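Local coordinates for protein phosphoribosylformylglycinamidine cyclo-ligase (Thermus thermophilus HB8, PDB 5AVM) that probably catalyses the ATP-dependent ring closure of formylglycinamidine ribonucleotide to 5-aminoimidazole ribonucleotide, a step of de novo purine biosynthesis, at residues V171-P181 with V316-P326; V236-I244 with L298-A308. All blocks are in the same frame, centred on the assembly; numbering follows the deposited sequence.

Contact 1. Residues V171-P181 with V316-P326; sequences VREGDALLALP and VEGFLVGRVVP
Leu-177 and Val-324 meet at about a right angle, Leu-177 CD2 lying 3.9 Å from Val-324 CG2. The Leu-177 side chain has CG anti to its own carbonyl carbon (chi1 -54°), which lays the branch along the partner strand, with CG 3.5 Å from Arg-323 N and CD1 over Gly-322. A beta carbon at Gly-322 would run into that CD1, and the backbone angles at Gly-322 would press such a carbon against the preceding carbonyl oxygen. Val-324 divides its methyls: CG2 also touches Asp-175 CB, while CG1 leans toward Val-171 CG1. Further along, Val-321 CG2 packs against the beta carbons of Leu-177 and Ala-179, which share one face of the sheet. On the other face Leu-320 reaches back with CD1 to Ala-176 CB, a tight 3.4 Å. Leu-180 CD2 meets Val-316 CG2 crosswise, and Pro-181 CD sits at the edge of the Phe-319 ring.

Val-321 N donates to Leu-177 O at 2.8 Å, nearly straight and almost along the carbonyl bond. Ahead of strand 176-181, Gly-174 N, in the type II turn from Arg-172 to Asp-175, donates to a lone pair of Val-324 O at 3.1 Å. Helix 306-313 lies against the Ala-176, Leu-178 and Leu-320 face, while Leu-177 and Val-324 also touch strand 261-265. This is an antiparallel strand pair inside the mixed sheet of the C-terminal AIR synthase domain.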
loop_
_atom_site.group_PDB
_atom_site.type_symbol
_atom_site.label_atom_id
_atom_site.label_comp_id
_atom_site.label_asym_id
_atom_site.label_seq_id
_atom_site.Cartn_x
_atom_site.Cartn_y
_atom_site.Cartn_z
ATOM N N VAL B 171 -6.117 -28.353 7.330
ATOM C CA VAL B 171 -6.201 -29.284 6.217
ATOM C C VAL B 171 -5.780 -30.698 6.631
ATOM O O VAL B 171 -4.741 -30.896 7.270
ATOM C CB VAL B 171 -5.318 -28.823 5.040
ATOM C CG1 VAL B 171 -5.221 -29.923 4.005
ATOM C CG2 VAL B 171 -5.898 -27.563 4.421
ATOM N N ARG B 172 -6.606 -31.672 6.265
ATOM C CA ARG B 172 -6.345 -33.070 6.575
ATOM C C ARG B 172 -6.248 -33.818 5.249
ATOM O O ARG B 172 -6.678 -33.311 4.213
ATOM C CB ARG B 172 -7.486 -33.636 7.422
ATOM C CG ARG B 172 -7.727 -32.878 8.723
ATOM C CD ARG B 172 -6.723 -33.253 9.802
ATOM N NE ARG B 172 -7.004 -34.573 10.361
ATOM C CZ ARG B 172 -6.307 -35.142 11.342
ATOM N NH1 ARG B 172 -5.274 -34.507 11.884
ATOM N NH2 ARG B 172 -6.651 -36.344 11.792
ATOM N N GLU B 173 -5.674 -35.016 5.270
ATOM C CA GLU B 173 -5.550 -35.792 4.043
ATOM C C GLU B 173 -6.909 -36.355 3.654
ATOM O O GLU B 173 -7.589 -36.978 4.472
ATOM C CB GLU B 173 -4.569 -36.947 4.220
ATOM C CG GLU B 173 -4.362 -37.742 2.939
ATOM C CD GLU B 173 -3.843 -39.143 3.191
ATOM O OE1 GLU B 173 -2.789 -39.284 3.852
ATOM O OE2 GLU B 173 -4.492 -40.105 2.721
ATOM N N GLY B 174 -7.298 -36.128 2.403
ATOM C CA GLY B 174 -8.577 -36.624 1.935
ATOM C C GLY B 174 -9.558 -35.524 1.590
ATOM O O GLY B 174 -10.654 -35.786 1.086
ATOM N N ASP B 175 -9.182 -34.283 1.865
ATOM C CA ASP B 175 -10.066 -33.174 1.548
ATOM C C ASP B 175 -10.306 -33.086 0.050
ATOM O O ASP B 175 -9.502 -33.557 -0.758
ATOM C CB ASP B 175 -9.480 -31.841 2.023
ATOM C CG ASP B 175 -9.621 -31.640 3.512
ATOM O OD1 ASP B 175 -10.635 -32.109 4.080
ATOM O OD2 ASP B 175 -8.728 -30.997 4.106
ATOM N N ALA B 176 -11.425 -32.472 -0.307
ATOM C CA ALA B 176 -11.781 -32.269 -1.698
ATOM C C ALA B 176 -11.284 -30.882 -2.124
ATOM O O ALA B 176 -11.229 -29.951 -1.316
ATOM C CB ALA B 176 -13.294 -32.358 -1.863
ATOM N N LEU B 177 -10.905 -30.751 -3.391
ATOM C CA LEU B 177 -10.451 -29.472 -3.909
ATOM C C LEU B 177 -11.608 -28.903 -4.718
ATOM O O LEU B 177 -11.956 -29.425 -5.775
ATOM C CB LEU B 177 -9.218 -29.650 -4.800
ATOM C CG LEU B 177 -8.009 -30.386 -4.219
ATOM C CD1 LEU B 177 -6.864 -30.301 -5.195
ATOM C CD2 LEU B 177 -7.601 -29.779 -2.895
ATOM N N LEU B 178 -12.217 -27.843 -4.204
ATOM C CA LEU B 178 -13.343 -27.203 -4.871
ATOM C C LEU B 178 -12.872 -25.869 -5.438
ATOM O O LEU B 178 -12.455 -24.978 -4.703
ATOM C CB LEU B 178 -14.475 -26.992 -3.864
ATOM C CG LEU B 178 -15.906 -26.700 -4.323
ATOM C CD1 LEU B 178 -16.814 -26.866 -3.120
ATOM C CD2 LEU B 178 -16.043 -25.299 -4.909
ATOM N N ALA B 179 -12.931 -25.740 -6.756
ATOM C CA ALA B 179 -12.500 -24.520 -7.402
ATOM C C ALA B 179 -13.683 -23.661 -7.784
ATOM O O ALA B 179 -14.715 -24.166 -8.210
ATOM C CB ALA B 179 -11.681 -24.847 -8.638
ATOM N N LEU B 180 -13.528 -22.355 -7.600
ATOM C CA LEU B 180 -14.555 -21.393 -7.966
ATOM C C LEU B 180 -13.993 -20.808 -9.258
ATOM O O LEU B 180 -12.818 -20.425 -9.317
ATOM C CB LEU B 180 -14.702 -20.320 -6.889
ATOM C CG LEU B 180 -15.080 -20.856 -5.508
ATOM C CD1 LEU B 180 -15.351 -19.688 -4.582
ATOM C CD2 LEU B 180 -16.309 -21.761 -5.620
ATOM N N PRO B 181 -14.823 -20.737 -10.312
ATOM C CA PRO B 181 -14.453 -20.224 -11.636
ATOM C C PRO B 181 -13.944 -18.795 -11.756
ATOM O O PRO B 181 -14.569 -17.855 -11.273
ATOM C CB PRO B 181 -15.721 -20.460 -12.453
ATOM C CG PRO B 181 -16.803 -20.241 -11.440
ATOM C CD PRO B 181 -16.275 -21.005 -10.247
ATOM N N VAL B 316 -23.197 -23.000 -4.234
ATOM C CA VAL B 316 -22.333 -22.208 -5.085
ATOM C C VAL B 316 -21.895 -22.887 -6.386
ATOM O O VAL B 316 -21.903 -24.115 -6.510
ATOM C CB VAL B 316 -21.081 -21.763 -4.290
ATOM C CG1 VAL B 316 -20.394 -22.968 -3.688
ATOM C CG2 VAL B 316 -20.120 -21.041 -5.195
ATOM N N GLU B 317 -21.523 -22.050 -7.351
ATOM C CA GLU B 317 -21.046 -22.480 -8.659
ATOM C C GLU B 317 -19.599 -22.945 -8.511
ATOM O O GLU B 317 -18.678 -22.138 -8.564
ATOM C CB GLU B 317 -21.126 -21.300 -9.630
ATOM C CG GLU B 317 -20.673 -21.582 -11.047
ATOM C CD GLU B 317 -20.995 -20.429 -11.981
ATOM O OE1 GLU B 317 -22.185 -20.053 -12.058
ATOM O OE2 GLU B 317 -20.069 -19.901 -12.637
ATOM N N GLY B 318 -19.398 -24.245 -8.321
ATOM C CA GLY B 318 -18.051 -24.756 -8.153
ATOM C C GLY B 318 -17.796 -26.044 -8.897
ATOM O O GLY B 318 -18.669 -26.538 -9.601
ATOM N N PHE B 319 -16.601 -26.596 -8.730
ATOM C CA PHE B 319 -16.226 -27.829 -9.404
ATOM C C PHE B 319 -15.273 -28.673 -8.559
ATOM O O PHE B 319 -14.206 -28.193 -8.165
ATOM C CB PHE B 319 -15.540 -27.495 -10.733
ATOM C CG PHE B 319 -16.396 -26.701 -11.677
ATOM C CD1 PHE B 319 -17.294 -27.341 -12.530
ATOM C CD2 PHE B 319 -16.320 -25.311 -11.698
ATOM C CE1 PHE B 319 -18.104 -26.610 -13.389
ATOM C CE2 PHE B 319 -17.125 -24.566 -12.553
ATOM C CZ PHE B 319 -18.021 -25.215 -13.401
ATOM N N LEU B 320 -15.649 -29.919 -8.271
ATOM C CA LEU B 320 -14.763 -30.799 -7.514
ATOM C C LEU B 320 -13.654 -31.085 -8.513
ATOM O O LEU B 320 -13.913 -31.605 -9.596
ATOM C CB LEU B 320 -15.477 -32.097 -7.116
ATOM C CG LEU B 320 -14.641 -33.171 -6.398
ATOM C CD1 LEU B 320 -14.020 -32.609 -5.138
ATOM C CD2 LEU B 320 -15.518 -34.358 -6.060
ATOM N N VAL B 321 -12.422 -30.747 -8.162
ATOM C CA VAL B 321 -11.322 -30.931 -9.094
ATOM C C VAL B 321 -10.116 -31.682 -8.557
ATOM O O VAL B 321 -9.065 -31.693 -9.191
ATOM C CB VAL B 321 -10.847 -29.563 -9.613
ATOM C CG1 VAL B 321 -12.025 -28.800 -10.204
ATOM C CG2 VAL B 321 -10.228 -28.765 -8.477
ATOM N N GLY B 322 -10.253 -32.308 -7.398
ATOM C CA GLY B 322 -9.114 -33.026 -6.867
ATOM C C GLY B 322 -9.213 -33.520 -5.442
ATOM O O GLY B 322 -10.296 -33.650 -4.876
ATOM N N ARG B 323 -8.052 -33.784 -4.859
ATOM C CA ARG B 323 -7.987 -34.298 -3.509
ATOM C C ARG B 323 -6.596 -34.038 -2.931
ATOM O O ARG B 323 -5.626 -33.888 -3.674
ATOM C CB ARG B 323 -8.279 -35.798 -3.551
ATOM C CG ARG B 323 -8.669 -36.441 -2.240
ATOM C CD ARG B 323 -9.038 -37.893 -2.482
ATOM N NE ARG B 323 -9.471 -38.576 -1.268
ATOM C CZ ARG B 323 -9.881 -39.839 -1.234
ATOM N NH1 ARG B 323 -9.914 -40.558 -2.349
ATOM N NH2 ARG B 323 -10.263 -40.384 -0.087
ATOM N N VAL B 324 -6.516 -33.975 -1.603
ATOM C CA VAL B 324 -5.257 -33.747 -0.892
ATOM C C VAL B 324 -4.627 -35.099 -0.589
ATOM O O VAL B 324 -5.099 -35.841 0.277
ATOM C CB VAL B 324 -5.497 -32.995 0.437
ATOM C CG1 VAL B 324 -4.189 -32.834 1.202
ATOM C CG2 VAL B 324 -6.124 -31.642 0.148
ATOM N N VAL B 325 -3.557 -35.418 -1.305
ATOM C CA VAL B 325 -2.885 -36.694 -1.128
ATOM C C VAL B 325 -1.484 -36.531 -0.565
ATOM O O VAL B 325 -0.922 -35.438 -0.583
ATOM C CB VAL B 325 -2.790 -37.453 -2.467
ATOM C CG1 VAL B 325 -4.182 -37.669 -3.037
ATOM C CG2 VAL B 325 -1.922 -36.677 -3.446
ATOM N N PRO B 326 -0.906 -37.626 -0.049
ATOM C CA PRO B 326 0.443 -37.615 0.525
ATOM C C PRO B 326 1.508 -37.091 -0.438
ATOM O O PRO B 326 1.358 -37.155 -1.664
ATOM C CB PRO B 326 0.662 -39.074 0.899
ATOM C CG PRO B 326 -0.717 -39.511 1.291
ATOM C CD PRO B 326 -1.556 -38.930 0.180
#

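Contact 2. Residues V236-I244 with L298-A308; sequences VELHAAAHI and LGMVLVLPQEA
With CG anti to its carbonyl carbon (chi1 -70°), His-239 lays one ring face on Pro-305, while Glu-237, extended from a chi1 of -177°, runs across the same proline. The setting is an antiparallel strand pair, 240-243 with 300-304, that opens in a classic beta bulge: His-239 and Ala-240 both face Val-303. Val-303 O accepts both of their N-H groups, at 2.9 Å from His-239 N and 3.0 Å from Ala-240 N, each donor in the carbonyl plane.

Pro-305 CD stands 3.5 Å from the centroid of the His-239 ring, a CH-pi contact over the face. The ring's rotation is fixed at two nitrogens: NE2 donates to Glu-237 OE1, which it meets from well above the carboxylate plane, and ND1 bonds to Asp-175 OD2. A phenylalanine in place of His-239 has no ring nitrogens and would probably leave the carboxylates of Glu-237 and Asp-175 without the partner they share.

Leu-238 and Leu-304 run alongside each other, with Leu-238 CD1 a tight 3.4 Å from Leu-304 CD2; the same Leu-238 methyl also touches Leu-302 CD2. Val-236 CG1 rests on Ala-308 CB at the start of helix 306-313, for which Pro-305 is the N-cap residue. Past the bulge the pairing is regular, and Ala-241 CB meets Met-300 CE. His-243 crosses Met-300 obliquely and points its ring edge at Gly-299 O, while its nitrogens bond to Asp-90 and His-221. Beyond the strand, Ile-244 CD1 packs on Val-301 CG2, and one water donates to both Ile-244 O, at 3.1 Å, and Gly-299 O, at 2.6 Å.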
loop_
_atom_site.group_PDB
_atom_site.type_symbol
_atom_site.label_atom_id
_atom_site.label_comp_id
_atom_site.label_asym_id
_atom_site.label_seq_id
_atom_site.Cartn_x
_atom_site.Cartn_y
_atom_site.Cartn_z
ATOM N N VAL B 236 -20.952 -24.398 6.336
ATOM C CA VAL B 236 -20.123 -25.352 5.604
ATOM C C VAL B 236 -18.687 -25.371 6.133
ATOM O O VAL B 236 -18.040 -24.332 6.220
ATOM C CB VAL B 236 -20.101 -25.009 4.091
ATOM C CG1 VAL B 236 -19.296 -26.044 3.327
ATOM C CG2 VAL B 236 -21.518 -24.945 3.554
ATOM N N GLU B 237 -18.197 -26.558 6.483
ATOM C CA GLU B 237 -16.839 -26.712 7.005
ATOM C C GLU B 237 -15.769 -26.493 5.936
ATOM O O GLU B 237 -15.646 -27.284 4.995
ATOM C CB GLU B 237 -16.647 -28.108 7.614
ATOM C CG GLU B 237 -15.266 -28.327 8.255
ATOM C CD GLU B 237 -15.029 -29.761 8.741
ATOM O OE1 GLU B 237 -13.998 -29.995 9.407
ATOM O OE2 GLU B 237 -15.858 -30.654 8.459
ATOM N N LEU B 238 -15.000 -25.417 6.089
ATOM C CA LEU B 238 -13.913 -25.094 5.168
ATOM C C LEU B 238 -12.613 -25.222 5.946
ATOM O O LEU B 238 -12.537 -24.785 7.092
ATOM C CB LEU B 238 -14.047 -23.659 4.653
ATOM C CG LEU B 238 -15.050 -23.342 3.538
ATOM C CD1 LEU B 238 -14.677 -24.125 2.299
ATOM C CD2 LEU B 238 -16.461 -23.675 3.971
ATOM N N HIS B 239 -11.596 -25.823 5.336
ATOM C CA HIS B 239 -10.306 -25.983 6.003
ATOM C C HIS B 239 -9.301 -24.921 5.590
ATOM O O HIS B 239 -8.744 -24.216 6.432
ATOM C CB HIS B 239 -9.714 -27.360 5.714
ATOM C CG HIS B 239 -10.452 -28.482 6.369
ATOM N ND1 HIS B 239 -10.011 -29.786 6.328
ATOM C CD2 HIS B 239 -11.604 -28.492 7.082
ATOM C CE1 HIS B 239 -10.860 -30.552 6.989
ATOM N NE2 HIS B 239 -11.835 -29.792 7.456
ATOM N N ALA B 240 -9.062 -24.825 4.288
ATOM C CA ALA B 240 -8.131 -23.850 3.751
ATOM C C ALA B 240 -8.676 -23.331 2.430
ATOM O O ALA B 240 -9.740 -23.749 1.979
ATOM C CB ALA B 240 -6.759 -24.482 3.546
ATOM N N ALA B 241 -7.953 -22.406 1.815
ATOM C CA ALA B 241 -8.381 -21.841 0.548
ATOM C C ALA B 241 -7.195 -21.150 -0.082
ATOM O O ALA B 241 -6.307 -20.651 0.617
ATOM C CB ALA B 241 -9.528 -20.847 0.758
ATOM N N ALA B 242 -7.175 -21.136 -1.406
ATOM C CA ALA B 242 -6.086 -20.510 -2.121
ATOM C C ALA B 242 -6.634 -19.619 -3.201
ATOM O O ALA B 242 -7.518 -20.017 -3.953
ATOM C CB ALA B 242 -5.179 -21.568 -2.731
ATOM N N HIS B 243 -6.128 -18.394 -3.247
ATOM C CA HIS B 243 -6.522 -17.458 -4.279
ATOM C C HIS B 243 -5.420 -17.703 -5.299
ATOM O O HIS B 243 -4.243 -17.605 -4.959
ATOM C CB HIS B 243 -6.459 -16.026 -3.768
ATOM C CG HIS B 243 -7.027 -15.023 -4.722
ATOM N ND1 HIS B 243 -6.664 -13.694 -4.708
ATOM C CD2 HIS B 243 -7.940 -15.153 -5.713
ATOM C CE1 HIS B 243 -7.328 -13.048 -5.650
ATOM N NE2 HIS B 243 -8.110 -13.910 -6.274
ATOM N N ILE B 244 -5.797 -18.059 -6.526
ATOM C CA ILE B 244 -4.821 -18.348 -7.586
ATOM C C ILE B 244 -4.423 -17.083 -8.337
ATOM O O ILE B 244 -5.061 -16.677 -9.317
ATOM C CB ILE B 244 -5.372 -19.395 -8.586
ATOM C CG1 ILE B 244 -5.872 -20.619 -7.809
ATOM C CG2 ILE B 244 -4.288 -19.793 -9.586
ATOM C CD1 ILE B 244 -4.892 -21.122 -6.753
ATOM N N LEU B 298 -9.004 -21.374 -12.619
ATOM C CA LEU B 298 -9.064 -21.631 -11.182
ATOM C C LEU B 298 -8.960 -20.296 -10.447
ATOM O O LEU B 298 -7.862 -19.834 -10.156
ATOM C CB LEU B 298 -7.911 -22.549 -10.773
ATOM C CG LEU B 298 -7.881 -23.909 -11.481
ATOM C CD1 LEU B 298 -6.572 -24.597 -11.235
ATOM C CD2 LEU B 298 -9.037 -24.763 -10.992
ATOM N N GLY B 299 -10.105 -19.674 -10.168
ATOM C CA GLY B 299 -10.112 -18.397 -9.476
ATOM C C GLY B 299 -9.730 -18.556 -8.017
ATOM O O GLY B 299 -9.016 -17.726 -7.450
ATOM N N MET B 300 -10.220 -19.632 -7.406
ATOM C CA MET B 300 -9.924 -19.946 -6.012
ATOM C C MET B 300 -10.093 -21.435 -5.805
ATOM O O MET B 300 -10.975 -22.041 -6.399
ATOM C CB MET B 300 -10.871 -19.204 -5.055
ATOM C CG MET B 300 -10.435 -17.796 -4.701
ATOM S SD MET B 300 -11.108 -17.275 -3.116
ATOM C CE MET B 300 -10.101 -18.211 -2.007
ATOM N N VAL B 301 -9.239 -22.028 -4.977
ATOM C CA VAL B 301 -9.341 -23.453 -4.691
ATOM C C VAL B 301 -9.663 -23.603 -3.210
ATOM O O VAL B 301 -9.029 -22.979 -2.360
ATOM C CB VAL B 301 -8.020 -24.214 -4.998
ATOM C CG1 VAL B 301 -8.203 -25.704 -4.717
ATOM C CG2 VAL B 301 -7.606 -23.995 -6.453
ATOM N N LEU B 302 -10.666 -24.419 -2.908
ATOM C CA LEU B 302 -11.077 -24.660 -1.536
ATOM C C LEU B 302 -10.693 -26.069 -1.093
ATOM O O LEU B 302 -10.871 -27.044 -1.829
ATOM C CB LEU B 302 -12.591 -24.468 -1.403
ATOM C CG LEU B 302 -13.135 -23.051 -1.188
ATOM C CD1 LEU B 302 -12.429 -22.058 -2.072
ATOM C CD2 LEU B 302 -14.625 -23.043 -1.475
ATOM N N VAL B 303 -10.147 -26.167 0.111
ATOM C CA VAL B 303 -9.758 -27.448 0.677
ATOM C C VAL B 303 -10.704 -27.680 1.849
ATOM O O VAL B 303 -10.715 -26.917 2.813
ATOM C CB VAL B 303 -8.305 -27.416 1.176
ATOM C CG1 VAL B 303 -7.848 -28.816 1.529
ATOM C CG2 VAL B 303 -7.406 -26.804 0.113
ATOM N N LEU B 304 -11.509 -28.729 1.756
ATOM C CA LEU B 304 -12.483 -29.035 2.792
ATOM C C LEU B 304 -12.899 -30.508 2.744
ATOM O O LEU B 304 -12.647 -31.195 1.750
ATOM C CB LEU B 304 -13.720 -28.142 2.595
ATOM C CG LEU B 304 -14.324 -28.014 1.180
ATOM C CD1 LEU B 304 -14.603 -29.368 0.566
ATOM C CD2 LEU B 304 -15.609 -27.224 1.255
ATOM N N PRO B 305 -13.537 -31.014 3.822
ATOM C CA PRO B 305 -13.984 -32.413 3.863
ATOM C C PRO B 305 -14.819 -32.742 2.622
ATOM O O PRO B 305 -15.447 -31.855 2.045
ATOM C CB PRO B 305 -14.801 -32.465 5.149
ATOM C CG PRO B 305 -14.052 -31.533 6.035
ATOM C CD PRO B 305 -13.785 -30.354 5.118
ATOM N N GLN B 306 -14.832 -34.006 2.212
ATOM C CA GLN B 306 -15.589 -34.392 1.025
ATOM C C GLN B 306 -17.076 -34.027 1.081
ATOM O O GLN B 306 -17.632 -33.543 0.097
ATOM C CB GLN B 306 -15.442 -35.891 0.761
ATOM C CG GLN B 306 -16.104 -36.346 -0.533
ATOM C CD GLN B 306 -15.384 -35.844 -1.782
ATOM O OE1 GLN B 306 -16.019 -35.519 -2.789
ATOM N NE2 GLN B 306 -14.055 -35.794 -1.726
ATOM N N GLU B 307 -17.717 -34.246 2.226
ATOM C CA GLU B 307 -19.140 -33.938 2.367
ATOM C C GLU B 307 -19.450 -32.457 2.240
ATOM O O GLU B 307 -20.520 -32.084 1.755
ATOM C CB GLU B 307 -19.668 -34.443 3.715
ATOM C CG GLU B 307 -21.173 -34.195 3.962
ATOM C CD GLU B 307 -21.469 -32.893 4.709
ATOM O OE1 GLU B 307 -21.196 -31.803 4.165
ATOM O OE2 GLU B 307 -21.981 -32.962 5.847
ATOM N N ALA B 308 -18.516 -31.620 2.685
ATOM C CA ALA B 308 -18.693 -30.169 2.643
ATOM C C ALA B 308 -18.778 -29.651 1.215
ATOM O O ALA B 308 -19.601 -28.787 0.911
ATOM C CB ALA B 308 -17.557 -29.478 3.393
HETATM O O HOH W 1 -8.087 -15.869 -9.090
#

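In the fold
Both contacts belong to one mixed sheet, their centres about 6 Å apart, with strand 176-181 of contact 1 lying directly beside strand 298-304 of contact 2. The seam is closed by probable backbone hydrogen bonds, Leu-178 O to Leu-302 N at 2.6 Å and Ala-176 N to Leu-304 O at 2.7 Å. Asp-175 joins the two at side-chain level: besides its bond to His-239, its OD2 accepts Arg-172 N, while Asp-175 OD1 packs 3.1 Å from Pro-305 N. At the other end of the seam Gly-299 and Met-300 form a second classic bulge opposite Leu-180. Helix 306-313 leads from contact 2 into strand 319-326 of contact 1.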